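Local coordinates for G-protein alpha subunit Galpha7 (Naegleria fowleri, PDB 6NE6), which probably binds and hydrolyses GTP as the switching alpha subunit of a heterotrimeric G protein, at residues A[55-60]-A[113-118]; A[104-109]-A[133-138]; A[283-288]-A[298-303]. All blocks are in the same frame, centred on the assembly; numbering follows the deposited sequence. Where two conformers were deposited one is given.

Contact 1. Residues A[55-60]-A[113-118]; sequences RNMMVL and PAILQA
Leu-60 O, a backbone oxygen inside helix 39-66, is flanked by two methyl groups of helix 113-120: Ile-115 CD1 lies 3.9 Å from it and Ala-118 CB 4.0 Å. This crossing belongs to the all-helical domain that G-protein alpha subunits carry beside their Ras-like domain, and helix 39-66 corresponds to the long central helix of that domain. The two helical segments stand nearly perpendicular, at 95°, with axes 10.2 Å apart, and the join is small, carried by Met-57, Leu-60, Ile-115 and Ala-118. The Leu-60 CB is directed toward the other helix. It meets Ile-115 CD1 at 3.9 Å, the two side chains crossing at about a right angle, while the leucine branches divide the work: CD1 turns to Ile-115 CG2 and CD2 to the methyl of Ala-118. Met-57, one turn earlier, starts with CG anti to the backbone N (chi1 -172°) and then bends at chi2, which brings the sulfur to the isoleucine; a further bend at chi3 sets only the terminal methyl. Ile-61 also touches Ile-115. Asn-56 OD1 accepts a hydrogen bond from Glu-128 N, tying the helix to the loop before 131-136. At the sulfur, both branches of the isoleucine are in contact, Met-57 SD lying 4.1 Å from Ile-115 CD1 and equally far from Ile-115 CG2.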
# COMPACT_ATOMS: atom_id res chain seq x y z
N ARG A 55 16.30 4.84 -0.51
CA ARG A 55 16.02 4.30 0.82
C ARG A 55 15.97 2.78 0.81
O ARG A 55 16.50 2.13 1.72
CB ARG A 55 14.70 4.87 1.35
CG ARG A 55 14.21 4.14 2.60
CD ARG A 55 14.45 4.93 3.87
NE ARG A 55 13.70 6.19 3.88
CZ ARG A 55 12.42 6.30 4.22
NH1 ARG A 55 11.73 5.23 4.58
NH2 ARG A 55 11.83 7.49 4.19
N ASN A 56 15.33 2.20 -0.21
CA ASN A 56 15.26 0.74 -0.28
C ASN A 56 16.65 0.13 -0.35
O ASN A 56 16.93 -0.86 0.33
CB ASN A 56 14.45 0.32 -1.50
CG ASN A 56 12.99 0.55 -1.33
OD1 ASN A 56 12.45 0.43 -0.23
ND2 ASN A 56 12.31 0.84 -2.44
N MET A 57 17.54 0.71 -1.17
CA MET A 57 18.90 0.17 -1.24
C MET A 57 19.63 0.36 0.09
O MET A 57 20.38 -0.52 0.51
CB MET A 57 19.69 0.82 -2.37
CG MET A 57 21.06 0.14 -2.61
SD MET A 57 21.00 -1.67 -2.78
CE MET A 57 20.41 -1.86 -4.47
N MET A 58 19.39 1.48 0.78
CA MET A 58 20.00 1.69 2.09
C MET A 58 19.58 0.61 3.07
O MET A 58 20.40 0.08 3.83
CB MET A 58 19.62 3.07 2.63
CG MET A 58 20.02 3.29 4.06
SD MET A 58 21.81 3.25 4.21
CE MET A 58 22.02 4.20 5.72
N VAL A 59 18.28 0.29 3.08
CA VAL A 59 17.77 -0.74 3.98
C VAL A 59 18.42 -2.08 3.67
O VAL A 59 18.81 -2.82 4.58
CB VAL A 59 16.24 -0.83 3.88
CG1 VAL A 59 15.72 -2.04 4.68
CG2 VAL A 59 15.61 0.46 4.41
N LEU A 60 18.57 -2.40 2.38
CA LEU A 60 19.23 -3.64 2.00
C LEU A 60 20.69 -3.65 2.46
O LEU A 60 21.18 -4.68 2.94
CB LEU A 60 19.13 -3.85 0.49
CG LEU A 60 17.71 -4.26 0.06
CD1 LEU A 60 17.50 -4.12 -1.43
CD2 LEU A 60 17.42 -5.69 0.50
N PRO A 113 25.59 -10.21 -4.48
CA PRO A 113 24.95 -11.37 -3.83
C PRO A 113 24.52 -11.11 -2.39
O PRO A 113 23.45 -11.59 -1.99
CB PRO A 113 26.02 -12.47 -3.93
CG PRO A 113 27.29 -11.78 -4.36
CD PRO A 113 26.86 -10.57 -5.13
N ALA A 114 25.30 -10.36 -1.61
CA ALA A 114 24.87 -10.07 -0.24
C ALA A 114 23.56 -9.30 -0.23
O ALA A 114 22.68 -9.58 0.59
CB ALA A 114 25.95 -9.28 0.51
N ILE A 115 23.43 -8.32 -1.12
CA ILE A 115 22.19 -7.55 -1.24
C ILE A 115 21.02 -8.47 -1.59
O ILE A 115 19.93 -8.36 -1.02
CB ILE A 115 22.37 -6.44 -2.29
CG1 ILE A 115 23.37 -5.41 -1.79
CG2 ILE A 115 21.02 -5.79 -2.66
CD1 ILE A 115 22.85 -4.57 -0.58
N LEU A 116 21.23 -9.37 -2.55
CA LEU A 116 20.14 -10.24 -2.98
C LEU A 116 19.77 -11.26 -1.90
O LEU A 116 18.61 -11.67 -1.80
CB LEU A 116 20.51 -10.94 -4.30
CG LEU A 116 20.52 -9.99 -5.52
CD1 LEU A 116 20.97 -10.67 -6.81
CD2 LEU A 116 19.16 -9.31 -5.71
N GLN A 117 20.74 -11.67 -1.08
CA GLN A 117 20.42 -12.53 0.06
C GLN A 117 19.56 -11.79 1.07
O GLN A 117 18.62 -12.36 1.65
CB GLN A 117 21.72 -13.02 0.73
CG GLN A 117 22.48 -14.12 -0.05
CD GLN A 117 21.81 -15.48 0.03
OE1 GLN A 117 21.01 -15.76 0.94
NE2 GLN A 117 22.12 -16.35 -0.93
N ALA A 118 19.87 -10.52 1.31
CA ALA A 118 19.02 -9.71 2.18
C ALA A 118 17.64 -9.55 1.58
O ALA A 118 16.63 -9.63 2.29
CB ALA A 118 19.67 -8.34 2.41

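Contact 2. Residues A[104-109]-A[133-138]; sequences QDIAEL and YYFDNL. With EDO (1,2-ethanediol), chain G.
Ile-106 holds CG1 beside its backbone nitrogen (chi1 -67°), which puts CG2 anti to that nitrogen and aims this methyl at helix 131-136; Phe-135, its CG beside the backbone N and opposite the carbonyl carbon (chi1 -70°), brings its ring to meet it. Ile-106 CG2 comes within 3.7 Å of Phe-135 CE1, approaching the ring obliquely, and the two side chains cross at about a right angle. The same methyl is shared with Leu-138, whose CD1 lies 3.8 Å away. That CD1 is the branch of Leu-138 doing the touching: it also presses on the backbone at Ala-107 N (3.7 Å) and on the Ala-107 methyl. The contact is therefore apolar, with Leu-138 bridging two successive residues of helix 100-109. Behind it, Asn-137 leaves the helical conformation and bends back: its ND2 donates to Tyr-133 O at 2.8 Å, with an N-H...O angle of 156°, bracing the turn between helices 131-136 and 138-141. A 1,2-ethanediol, probably from the crystallisation liquor, sits beside the Ala-107 methyl, and its O2 donates to Leu-138 O at 2.9 Å. Trp-110 meets the Phe-135 ring and gives a hydrogen bond from NE1 to Asp-136 OD1, while Ile-83 of helix 74-89 touches Ile-106. Short helices packed in this way about one long helix, here 39-66, are characteristic of the helical domain of G-protein alpha subunits.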
# COMPACT_ATOMS: atom_id res chain seq x y z
N GLN A 104 23.49 4.33 -11.73
CA GLN A 104 24.36 3.23 -12.13
C GLN A 104 24.90 2.49 -10.90
O GLN A 104 24.99 1.26 -10.91
CB GLN A 104 25.50 3.75 -13.00
CG GLN A 104 25.05 4.33 -14.36
CD GLN A 104 26.19 4.94 -15.15
OE1 GLN A 104 27.03 4.23 -15.70
NE2 GLN A 104 26.24 6.28 -15.21
N ASP A 105 25.22 3.23 -9.83
CA ASP A 105 25.71 2.59 -8.61
C ASP A 105 24.64 1.70 -7.98
O ASP A 105 24.93 0.59 -7.53
CB ASP A 105 26.19 3.64 -7.60
CG ASP A 105 27.53 4.27 -7.98
OD1 ASP A 105 28.32 3.65 -8.73
OD2 ASP A 105 27.79 5.39 -7.49
N ILE A 106 23.40 2.18 -7.92
CA ILE A 106 22.35 1.37 -7.31
C ILE A 106 22.09 0.13 -8.16
O ILE A 106 21.91 -0.97 -7.62
CB ILE A 106 21.08 2.21 -7.10
CG1 ILE A 106 21.34 3.30 -6.05
CG2 ILE A 106 19.90 1.31 -6.70
CD1 ILE A 106 20.25 4.37 -5.96
N ALA A 107 22.06 0.28 -9.49
CA ALA A 107 21.86 -0.87 -10.36
C ALA A 107 22.99 -1.89 -10.21
O ALA A 107 22.75 -3.11 -10.25
CB ALA A 107 21.75 -0.43 -11.82
N GLU A 108 24.23 -1.41 -10.04
CA GLU A 108 25.32 -2.35 -9.83
C GLU A 108 25.17 -3.06 -8.48
O GLU A 108 25.36 -4.28 -8.39
CB GLU A 108 26.66 -1.62 -9.94
CG GLU A 108 27.87 -2.52 -10.07
CD GLU A 108 27.87 -3.40 -11.32
OE1 GLU A 108 27.41 -2.96 -12.41
OE2 GLU A 108 28.34 -4.55 -11.21
N LEU A 109 24.80 -2.33 -7.43
CA LEU A 109 24.60 -2.97 -6.13
C LEU A 109 23.43 -3.95 -6.13
O LEU A 109 23.41 -4.90 -5.35
CB LEU A 109 24.38 -1.93 -5.03
CG LEU A 109 25.56 -1.52 -4.16
CD1 LEU A 109 25.02 -0.80 -2.92
CD2 LEU A 109 26.42 -2.71 -3.74
N TYR A 133 10.51 -3.79 -8.16
CA TYR A 133 10.00 -3.16 -9.37
C TYR A 133 10.89 -1.99 -9.78
O TYR A 133 11.32 -1.88 -10.94
CB TYR A 133 8.56 -2.70 -9.15
CG TYR A 133 8.05 -1.80 -10.26
CD1 TYR A 133 7.44 -2.33 -11.40
CD2 TYR A 133 8.20 -0.42 -10.18
CE1 TYR A 133 6.99 -1.49 -12.42
CE2 TYR A 133 7.75 0.42 -11.19
CZ TYR A 133 7.15 -0.12 -12.30
OH TYR A 133 6.71 0.71 -13.30
N TYR A 134 11.17 -1.08 -8.84
CA TYR A 134 11.96 0.08 -9.22
C TYR A 134 13.39 -0.33 -9.58
O TYR A 134 13.93 0.13 -10.59
CB TYR A 134 11.95 1.13 -8.10
CG TYR A 134 10.62 1.83 -7.90
CD1 TYR A 134 9.94 2.42 -8.97
CD2 TYR A 134 10.04 1.90 -6.64
CE1 TYR A 134 8.72 3.08 -8.78
CE2 TYR A 134 8.83 2.55 -6.44
CZ TYR A 134 8.18 3.14 -7.51
OH TYR A 134 6.96 3.78 -7.32
N PHE A 135 13.99 -1.22 -8.79
CA PHE A 135 15.35 -1.66 -9.09
C PHE A 135 15.43 -2.32 -10.46
O PHE A 135 16.38 -2.09 -11.23
CB PHE A 135 15.86 -2.65 -8.04
CG PHE A 135 16.14 -2.07 -6.67
CD1 PHE A 135 16.67 -0.80 -6.51
CD2 PHE A 135 15.90 -2.85 -5.54
CE1 PHE A 135 16.95 -0.32 -5.22
CE2 PHE A 135 16.18 -2.37 -4.27
CZ PHE A 135 16.71 -1.11 -4.10
N ASP A 136 14.44 -3.15 -10.79
CA ASP A 136 14.48 -3.86 -12.07
C ASP A 136 14.23 -2.95 -13.26
O ASP A 136 14.51 -3.34 -14.39
CB ASP A 136 13.45 -4.99 -12.10
CG ASP A 136 13.88 -6.20 -11.29
OD1 ASP A 136 15.10 -6.36 -11.04
OD2 ASP A 136 12.98 -6.99 -10.93
N ASN A 137 13.66 -1.76 -13.03
CA ASN A 137 13.40 -0.81 -14.11
C ASN A 137 14.37 0.36 -14.11
O ASN A 137 14.06 1.42 -14.67
CB ASN A 137 11.96 -0.30 -14.04
CG ASN A 137 10.97 -1.36 -14.49
OD1 ASN A 137 10.81 -1.61 -15.68
ND2 ASN A 137 10.32 -2.01 -13.53
N LEU A 138 15.56 0.19 -13.53
CA LEU A 138 16.48 1.32 -13.44
C LEU A 138 17.04 1.74 -14.80
O LEU A 138 17.51 2.87 -14.93
CB LEU A 138 17.61 1.00 -12.47
CG LEU A 138 17.32 1.27 -10.99
CD1 LEU A 138 18.45 0.73 -10.12
CD2 LEU A 138 17.14 2.77 -10.75
C1 EDO G . 21.67 1.40 -15.19
O1 EDO G . 23.11 1.34 -15.20
C2 EDO G . 21.18 2.49 -14.23
O2 EDO G . 20.34 3.43 -14.91

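Contact 3. Residues A[283-288]-A[298-303]; sequences FIKDMY and RDVFFV
Val-300 and Phe-302, alternate residues of strand 297-302, both rest against Lys-285 of helix 277-291, whose aliphatic chain supplies that helix's share of the contact. Asp-299 comes first: its OD1 accepts a bond from the next amide, Val-300 N, at 2.9 Å, from 29° out of the carboxylate plane. Lys-285 NZ stands 5.8 Å from that OD1, too far for an ion pair, though the opposite charges may attract weakly. Val-300 CB is then directed toward the helix, and the valine and lysine side chains run past each other in opposite directions, with Val-300 CG1 4.0 Å from Lys-285 CG. Phe-301 turns away, onto Gln-317 and Ile-318 of helix 308-326. Phe-302 returns to the lysine: its CZ reaches Lys-285 CB at 3.8 Å, and Lys-285 CD at 3.9 Å. Lys-285 spans both partners because CG lies anti to its backbone N (chi1 172°) and the chain beyond is extended. Lys-281 adds a cation-pi contact to the Phe-302 ring. In the beta-alpha-beta connection of this P-loop-type domain, helix 277-291 packs beside helix 221-235 and leads into strand 297-302, an edge strand of the sheet, parallel to 242-248.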
# COMPACT_ATOMS: atom_id res chain seq x y z
N PHE A 283 -8.23 -18.69 6.76
CA PHE A 283 -7.91 -18.56 8.18
C PHE A 283 -7.76 -17.10 8.58
O PHE A 283 -8.26 -16.69 9.64
CB PHE A 283 -6.63 -19.34 8.50
CG PHE A 283 -6.19 -19.26 9.94
CD1 PHE A 283 -6.68 -20.17 10.87
CD2 PHE A 283 -5.26 -18.32 10.35
CE1 PHE A 283 -6.26 -20.12 12.19
CE2 PHE A 283 -4.84 -18.27 11.67
CZ PHE A 283 -5.34 -19.18 12.59
N ILE A 284 -7.10 -16.31 7.75
CA ILE A 284 -6.93 -14.89 8.06
C ILE A 284 -8.27 -14.17 8.03
O ILE A 284 -8.59 -13.38 8.92
CB ILE A 284 -5.92 -14.24 7.10
CG1 ILE A 284 -4.54 -14.85 7.31
CG2 ILE A 284 -5.90 -12.73 7.30
CD1 ILE A 284 -3.53 -14.46 6.22
N LYS A 285 -9.08 -14.44 7.00
CA LYS A 285 -10.42 -13.85 6.96
C LYS A 285 -11.23 -14.23 8.19
O LYS A 285 -11.93 -13.39 8.76
CB LYS A 285 -11.13 -14.29 5.68
CG LYS A 285 -12.60 -13.90 5.57
CD LYS A 285 -13.21 -14.45 4.28
CE LYS A 285 -14.70 -14.18 4.21
NZ LYS A 285 -15.31 -14.72 2.96
N ASP A 286 -11.10 -15.48 8.66
CA ASP A 286 -11.83 -15.90 9.85
C ASP A 286 -11.34 -15.16 11.09
O ASP A 286 -12.13 -14.84 11.97
CB ASP A 286 -11.73 -17.41 10.06
CG ASP A 286 -12.55 -18.19 9.05
OD1 ASP A 286 -13.44 -17.59 8.41
OD2 ASP A 286 -12.30 -19.41 8.91
N MET A 287 -10.03 -14.90 11.18
CA MET A 287 -9.53 -14.15 12.32
C MET A 287 -10.11 -12.74 12.34
O MET A 287 -10.48 -12.23 13.40
CB MET A 287 -8.00 -14.10 12.31
CG MET A 287 -7.30 -15.40 12.67
SD MET A 287 -5.56 -15.09 13.06
CE MET A 287 -4.90 -14.71 11.43
N TYR A 288 -10.20 -12.10 11.18
CA TYR A 288 -10.80 -10.78 11.13
C TYR A 288 -12.28 -10.82 11.49
O TYR A 288 -12.76 -9.99 12.26
CB TYR A 288 -10.58 -10.14 9.76
CG TYR A 288 -9.25 -9.39 9.68
CD1 TYR A 288 -9.13 -8.12 10.22
CD2 TYR A 288 -8.12 -9.97 9.08
CE1 TYR A 288 -7.93 -7.44 10.18
CE2 TYR A 288 -6.92 -9.29 9.03
CZ TYR A 288 -6.84 -8.03 9.58
OH TYR A 288 -5.66 -7.34 9.55
N ARG A 298 -20.47 -5.39 6.68
CA ARG A 298 -21.40 -5.73 5.61
C ARG A 298 -20.90 -6.93 4.82
O ARG A 298 -21.67 -7.86 4.53
CB ARG A 298 -21.60 -4.52 4.70
CG ARG A 298 -22.47 -4.78 3.54
CD ARG A 298 -23.90 -5.02 3.97
NE ARG A 298 -24.72 -5.17 2.78
CZ ARG A 298 -26.04 -5.29 2.78
NH1 ARG A 298 -26.72 -5.28 3.93
NH2 ARG A 298 -26.68 -5.43 1.63
N ASP A 299 -19.62 -6.93 4.47
CA ASP A 299 -19.03 -8.05 3.74
C ASP A 299 -17.51 -7.96 3.85
O ASP A 299 -16.96 -6.97 4.32
CB ASP A 299 -19.51 -8.04 2.28
CG ASP A 299 -19.67 -9.44 1.70
OD1 ASP A 299 -19.09 -10.41 2.25
OD2 ASP A 299 -20.37 -9.55 0.67
N VAL A 300 -16.84 -9.02 3.38
CA VAL A 300 -15.38 -9.09 3.35
C VAL A 300 -14.96 -9.49 1.95
O VAL A 300 -15.53 -10.43 1.38
CB VAL A 300 -14.82 -10.09 4.38
CG1 VAL A 300 -13.31 -10.20 4.24
CG2 VAL A 300 -15.19 -9.69 5.81
N PHE A 301 -13.99 -8.78 1.37
CA PHE A 301 -13.53 -9.03 0.01
C PHE A 301 -12.02 -9.16 -0.01
O PHE A 301 -11.31 -8.40 0.66
CB PHE A 301 -13.93 -7.90 -0.98
CG PHE A 301 -15.40 -7.76 -1.21
CD1 PHE A 301 -16.03 -8.45 -2.24
CD2 PHE A 301 -16.17 -6.93 -0.41
CE1 PHE A 301 -17.40 -8.31 -2.46
CE2 PHE A 301 -17.54 -6.79 -0.63
CZ PHE A 301 -18.15 -7.48 -1.65
N PHE A 302 -11.52 -10.12 -0.79
CA PHE A 302 -10.10 -10.17 -1.11
C PHE A 302 -9.86 -9.34 -2.35
O PHE A 302 -10.68 -9.36 -3.28
CB PHE A 302 -9.64 -11.61 -1.36
CG PHE A 302 -9.80 -12.52 -0.18
CD1 PHE A 302 -8.90 -12.46 0.88
CD2 PHE A 302 -10.83 -13.44 -0.13
CE1 PHE A 302 -9.02 -13.29 1.96
CE2 PHE A 302 -10.96 -14.28 0.97
CZ PHE A 302 -10.06 -14.20 2.01
N VAL A 303 -8.73 -8.64 -2.41
CA VAL A 303 -8.45 -7.80 -3.57
C VAL A 303 -6.94 -7.67 -3.77
O VAL A 303 -6.15 -7.84 -2.84
CB VAL A 303 -9.12 -6.41 -3.44
CG1 VAL A 303 -8.46 -5.60 -2.36
CG2 VAL A 303 -9.11 -5.67 -4.78

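Contacts 1 and 2 are neighbours in the helical domain, their centres 11 Å apart. Their segments alternate along the chain, and they touch directly: Phe-135 of contact 2 packs on Met-57 and Leu-60 of contact 1, and helices 39-66, 100-109, 113-120 and 131-136 pack together as neighbours in one largely apolar region. Contact 3 follows both in sequence and lies elsewhere, its centre 33 Å from that of contact 1 and 36 Å from that of contact 2, at the edge of the mixed sheet in the Ras-like domain. The set thus samples both halves of the two-domain G-alpha architecture, in which the nucleotide is characteristically held between the domains.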